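Local coordinates for amidase, hydantoinase/carbamoylase family (Burkholderia vietnamiensis, PDB 5I4M), which probably hydrolyses N-carbamoyl-L-amino acids as a dimeric, zinc-dependent amidase of the peptidase M20 family, with two zinc ions per subunit, at residues A[275-280]-A[317-322]. Numbering follows the deposited sequence.
Sequences LDHAPY and AKMDAA
H277 meets helix 313-334 through its imidazole ring, which gives K318 an edge and M319 a face. The polar part is one hydrogen bond, K318 NZ donating to H277 NE2 at 2.9 Å, with the amine tilted 24° out of the ring plane. H277 ND1 is bonded in turn to the carbonyl oxygen of I273, one turn back, in helix 259-276, consistent with a neutral ring protonated at ND1. Imidazole suits the place, donating at one nitrogen and accepting at the other. K318 runs extended as far as CE, which lays CD 3.4 Å from H277 NE2; the bend at the last torsion (chi4 -55°) then turns NZ toward that nitrogen. A water accepts weakly from K318 NZ and donates to D276 O at 3.1 Å. Helices 259-276 and 313-334 lie side by side on the strands of the M20 dimerisation domain, an alpha-beta sandwich, and H277 lies in the loop after the first. The apolar part is a CH-pi contact: M319 CG sits 3.7 Å from the H277 ring centroid, 17° off the normal. M319 SD lies oblique to that ring, and the flexible, unbranched side chain also packs on I273 and F308.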
ATOM      1  N   LEU A 275      10.690  22.015  -3.932  1.00 14.12           N
ATOM      2  CA  LEU A 275      10.384  23.353  -4.418  1.00 15.42           C
ATOM      3  C   LEU A 275      11.324  24.401  -3.827  1.00 16.94           C
ATOM      4  O   LEU A 275      11.563  25.441  -4.454  1.00 15.55           O
ATOM      5  CB  LEU A 275       8.928  23.689  -4.106  1.00 12.40           C
ATOM      6  CG  LEU A 275       7.889  22.812  -4.793  1.00 16.69           C
ATOM      7  CD1 LEU A 275       6.493  23.153  -4.273  1.00 20.94           C
ATOM      8  CD2 LEU A 275       7.963  23.013  -6.302  1.00 20.18           C
ATOM      9  N   ASP A 276      11.871  24.152  -2.635  1.00 13.96           N
ATOM     10  CA  ASP A 276      12.768  25.129  -2.026  1.00 14.44           C
ATOM     11  C   ASP A 276      14.126  25.181  -2.711  1.00 15.69           C
ATOM     12  O   ASP A 276      14.930  26.067  -2.399  1.00 15.36           O
ATOM     13  CB  ASP A 276      12.964  24.828  -0.540  1.00 15.42           C
ATOM     14  CG  ASP A 276      11.798  25.300   0.322  1.00 22.76           C
ATOM     15  OD1 ASP A 276      10.939  26.061  -0.172  1.00 24.61           O
ATOM     16  OD2 ASP A 276      11.751  24.916   1.508  1.00 29.64           O
ATOM     17  N   HIS A 277      14.411  24.254  -3.614  1.00 12.07           N
ATOM     18  CA  HIS A 277      15.684  24.211  -4.322  1.00 12.21           C
ATOM     19  C   HIS A 277      15.435  24.254  -5.819  1.00 13.88           C
ATOM     20  O   HIS A 277      16.079  23.567  -6.611  1.00 15.81           O
ATOM     21  CB  HIS A 277      16.487  22.990  -3.878  1.00 13.44           C
ATOM     22  CG  HIS A 277      16.752  22.992  -2.405  1.00 15.21           C
ATOM     23  ND1 HIS A 277      15.881  22.436  -1.492  1.00 14.39           N
ATOM     24  CD2 HIS A 277      17.734  23.578  -1.679  1.00 16.69           C
ATOM     25  CE1 HIS A 277      16.340  22.634  -0.269  1.00 13.48           C
ATOM     26  NE2 HIS A 277      17.462  23.329  -0.354  1.00 15.95           N
ATOM     27  N   ALA A 278      14.472  25.085  -6.205  1.00 16.85           N
ATOM     28  CA  ALA A 278      14.184  25.334  -7.606  1.00 16.29           C
ATOM     29  C   ALA A 278      15.311  26.167  -8.228  1.00 12.23           C
ATOM     30  O   ALA A 278      16.008  26.906  -7.527  1.00 13.36           O
ATOM     31  CB  ALA A 278      12.844  26.060  -7.741  1.00 16.56           C
ATOM     32  N   PRO A 279      15.508  26.077  -9.548  1.00 10.96           N
ATOM     33  CA  PRO A 279      14.673  25.337 -10.499  1.00 12.21           C
ATOM     34  C   PRO A 279      15.020  23.871 -10.705  1.00 13.50           C
ATOM     35  O   PRO A 279      14.268  23.181 -11.387  1.00 13.46           O
ATOM     36  CB  PRO A 279      14.904  26.100 -11.803  1.00 16.21           C
ATOM     37  CG  PRO A 279      16.302  26.562 -11.694  1.00 14.48           C
ATOM     38  CD  PRO A 279      16.468  26.953 -10.240  1.00 12.02           C
ATOM     39  N   TYR A 280      16.137  23.389 -10.177  1.00 14.04           N
ATOM     40  CA  TYR A 280      16.594  22.066 -10.574  1.00 11.20           C
ATOM     41  C   TYR A 280      16.365  20.982  -9.532  1.00 10.87           C
ATOM     42  O   TYR A 280      16.592  19.812  -9.844  1.00 14.17           O
ATOM     43  CB  TYR A 280      18.080  22.100 -10.926  1.00 10.12           C
ATOM     44  CG  TYR A 280      18.378  23.037 -12.062  1.00 13.13           C
ATOM     45  CD1 TYR A 280      17.657  22.969 -13.251  1.00 15.15           C
ATOM     46  CD2 TYR A 280      19.366  23.997 -11.945  1.00 17.95           C
ATOM     47  CE1 TYR A 280      17.930  23.835 -14.294  1.00 20.34           C
ATOM     48  CE2 TYR A 280      19.639  24.863 -12.975  1.00 21.74           C
ATOM     49  CZ  TYR A 280      18.923  24.779 -14.142  1.00 23.18           C
ATOM     50  OH  TYR A 280      19.206  25.651 -15.159  1.00 27.51           O
ATOM     51  N   ALA A 317      23.177  17.916  -0.854  1.00  9.45           N
ATOM     52  CA  ALA A 317      23.471  17.656   0.553  1.00  9.71           C
ATOM     53  C   ALA A 317      22.607  18.519   1.470  1.00 14.07           C
ATOM     54  O   ALA A 317      22.209  18.078   2.559  1.00 13.90           O
ATOM     55  CB  ALA A 317      24.958  17.879   0.828  1.00 10.88           C
ATOM     56  N   LYS A 318      22.318  19.755   1.054  1.00 13.07           N
ATOM     57  CA  LYS A 318      21.413  20.619   1.815  1.00 10.52           C
ATOM     58  C   LYS A 318      20.018  20.017   1.896  1.00 10.00           C
ATOM     59  O   LYS A 318      19.354  20.082   2.941  1.00 11.35           O
ATOM     60  CB  LYS A 318      21.366  22.000   1.155  1.00 10.94           C
ATOM     61  CG  LYS A 318      20.434  23.036   1.777  1.00 11.33           C
ATOM     62  CD  LYS A 318      20.473  24.322   0.935  1.00 11.78           C
ATOM     63  CE  LYS A 318      19.653  25.459   1.543  1.00 12.33           C
ATOM     64  NZ  LYS A 318      18.230  25.081   1.814  1.00 12.41           N
ATOM     65  N   MET A 319      19.553  19.430   0.796  1.00  9.48           N
ATOM     66  CA  MET A 319      18.258  18.765   0.814  1.00  9.01           C
ATOM     67  C   MET A 319      18.270  17.591   1.787  1.00  8.78           C
ATOM     68  O   MET A 319      17.325  17.410   2.565  1.00 11.20           O
ATOM     69  CB  MET A 319      17.895  18.304  -0.601  1.00  8.57           C
ATOM     70  CG  MET A 319      17.774  19.444  -1.622  1.00 10.19           C
ATOM     71  SD  MET A 319      17.706  18.882  -3.338  1.00 11.71           S
ATOM     72  CE  MET A 319      16.103  18.057  -3.391  1.00 10.63           C
ATOM     73  N   ASP A 320      19.334  16.784   1.746  1.00 10.36           N
ATOM     74  CA  ASP A 320      19.517  15.686   2.692  1.00  8.61           C
ATOM     75  C   ASP A 320      19.384  16.160   4.135  1.00 11.56           C
ATOM     76  O   ASP A 320      18.638  15.571   4.931  1.00 10.07           O
ATOM     77  CB  ASP A 320      20.889  15.042   2.469  1.00 12.31           C
ATOM     78  CG  ASP A 320      21.260  14.048   3.561  1.00 11.45           C
ATOM     79  OD1 ASP A 320      20.712  12.928   3.572  1.00 11.76           O
ATOM     80  OD2 ASP A 320      22.116  14.379   4.405  1.00 12.67           O
ATOM     81  N   ALA A 321      20.103  17.229   4.493  1.00 11.45           N
ATOM     82  CA  ALA A 321      20.077  17.694   5.877  1.00 11.13           C
ATOM     83  C   ALA A 321      18.689  18.194   6.257  1.00 13.28           C
ATOM     84  O   ALA A 321      18.228  17.975   7.385  1.00 12.90           O
ATOM     85  CB  ALA A 321      21.131  18.786   6.089  1.00 13.06           C
ATOM     86  N   ALA A 322      17.994  18.834   5.310  1.00 11.13           N
ATOM     87  CA  ALA A 322      16.652  19.341   5.575  1.00 12.41           C
ATOM     88  C   ALA A 322      15.667  18.205   5.782  1.00 11.99           C
ATOM     89  O   ALA A 322      14.784  18.294   6.642  1.00 12.10           O
ATOM     90  CB  ALA A 322      16.190  20.245   4.430  1.00 10.29           C
TER
HETATM   91  O   HOH W   1      17.589  26.840  -0.948  1.00 15.45           O